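PDB 4P5N: hypothetical protein CNAG_02591 from Cryptococcus neoformans, which may play a role in primary metabolism and is associated with hypervirulence, though its molecular activity is not established. Local coordinates for residues 45-48 / 53-56. Sequence-based numbering, arbitrary orientation.
With SO4 (sulfate ion), chain O.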
loop_
_atom_site.group_PDB
_atom_site.type_symbol
_atom_site.label_atom_id
_atom_site.label_comp_id
_atom_site.label_asym_id
_atom_site.label_seq_id
_atom_site.Cartn_x
_atom_site.Cartn_y
_atom_site.Cartn_z
ATOM N N LYS A 45 9.296 3.836 0.872
ATOM C CA LYS A 45 7.957 4.166 0.390
ATOM C C LYS A 45 6.857 3.408 1.140
ATOM O O LYS A 45 5.679 3.521 0.797
ATOM C CB LYS A 45 7.854 3.907 -1.118
ATOM C CG LYS A 45 8.918 4.615 -1.942
ATOM C CD LYS A 45 8.666 6.110 -2.059
ATOM C CE LYS A 45 9.905 6.850 -2.550
ATOM N NZ LYS A 45 10.400 6.359 -3.871
ATOM N N GLY A 46 7.245 2.637 2.156
ATOM C CA GLY A 46 6.293 1.928 3.005
ATOM C C GLY A 46 5.578 0.757 2.368
ATOM O O GLY A 46 4.490 0.398 2.796
ATOM N N VAL A 47 6.189 0.172 1.341
ATOM C CA VAL A 47 5.615 -0.984 0.651
ATOM C C VAL A 47 6.536 -2.184 0.811
ATOM O O VAL A 47 7.641 -2.046 1.325
ATOM C CB VAL A 47 5.292 -0.703 -0.842
ATOM C CG1 VAL A 47 4.331 0.480 -0.952
ATOM C CG2 VAL A 47 6.547 -0.437 -1.657
ATOM N N LYS A 48 6.071 -3.348 0.372
ATOM C CA LYS A 48 6.808 -4.600 0.547
ATOM C C LYS A 48 6.950 -5.311 -0.779
ATOM O O LYS A 48 6.131 -5.111 -1.695
ATOM C CB LYS A 48 6.069 -5.527 1.510
ATOM C CG LYS A 48 5.924 -5.000 2.927
ATOM C CD LYS A 48 5.026 -5.893 3.769
ATOM C CE LYS A 48 5.796 -7.061 4.358
ATOM N NZ LYS A 48 5.087 -7.569 5.560
ATOM N N VAL A 53 4.499 -1.304 -8.483
ATOM C CA VAL A 53 4.051 -0.160 -9.262
ATOM C C VAL A 53 3.115 0.621 -8.338
ATOM O O VAL A 53 2.129 0.084 -7.848
ATOM C CB VAL A 53 3.322 -0.621 -10.549
ATOM C CG1 VAL A 53 2.793 0.561 -11.359
ATOM C CG2 VAL A 53 4.263 -1.427 -11.440
ATOM N N LEU A 54 3.437 1.890 -8.101
ATOM C CA LEU A 54 2.618 2.744 -7.245
ATOM C C LEU A 54 1.770 3.643 -8.129
ATOM O O LEU A 54 2.307 4.345 -8.987
ATOM C CB LEU A 54 3.483 3.610 -6.313
ATOM C CG LEU A 54 4.589 2.939 -5.483
ATOM C CD1 LEU A 54 5.097 3.837 -4.360
ATOM C CD2 LEU A 54 4.209 1.571 -4.939
ATOM N N PHE A 55 0.452 3.591 -7.936
ATOM C CA PHE A 55 -0.476 4.439 -8.689
ATOM C C PHE A 55 -1.692 4.793 -7.862
ATOM O O PHE A 55 -2.017 4.104 -6.898
ATOM C CB PHE A 55 -0.900 3.787 -10.034
ATOM C CG PHE A 55 -1.753 2.523 -9.915
ATOM C CD1 PHE A 55 -1.186 1.275 -9.633
ATOM C CD2 PHE A 55 -3.124 2.574 -10.175
ATOM C CE1 PHE A 55 -1.975 0.120 -9.582
ATOM C CE2 PHE A 55 -3.918 1.432 -10.129
ATOM C CZ PHE A 55 -3.346 0.198 -9.838
ATOM N N THR A 56 -2.367 5.877 -8.242
ATOM C CA THR A 56 -3.616 6.239 -7.597
ATOM C C THR A 56 -4.759 5.797 -8.486
ATOM O O THR A 56 -4.754 6.082 -9.679
ATOM C CB THR A 56 -3.654 7.757 -7.364
ATOM O OG1 THR A 56 -2.548 8.110 -6.515
ATOM C CG2 THR A 56 -4.945 8.162 -6.705
HETATM S S SO4 O . 5.267 -6.986 8.756
HETATM O O1 SO4 O . 5.592 -8.359 8.317
HETATM O O2 SO4 O . 3.850 -6.951 9.167
HETATM O O3 SO4 O . 5.425 -6.057 7.623
HETATM O O4 SO4 O . 6.131 -6.557 9.880
#
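The apolar part of the contact rests on Leu-54, whose two methyls meet different residues of the loop. CD2 of Leu-54 lies 4.1 Å from CG1 of Val-47, and the two side chains meet at a slant, methyl against methyl. CD1 of Leu-54 reaches CB of Lys-45 at 4.3 Å, a looser touch. The CB of Leu-54 heads for the loop, and chi1 (-50°) and chi2 (-165°) together place CD2 by Val-47 and CD1 by Lys-45. Ala-64 of the neighbouring strand 62-65 touches both Val-47 and Leu-54, and Val-36 of strand 26-36 packs on Leu-54 as well.

Gly-46 ends helix 39-44 in a Schellman motif, with positive phi (71°). The chain then turns so that Val-47 faces the antiparallel sheet of the Tudor domain, an SH3-like fold. The contact joins the loop after helix 39-44 to strand 52-56.

The amino groups of the two lysines have their partners outside the two segments. In one of two alternate conformers, NZ of Lys-45 hydrogen-bonds OD2 of Asp-34, a cadmium ligand. NZ of Lys-48 donates to O3 of a sulfate at 2.6 Å and weakly to O1 at 2.9 Å. The sulfate probably comes from the crystallisation liquor, and Thr-69 of the second subunit also binds it.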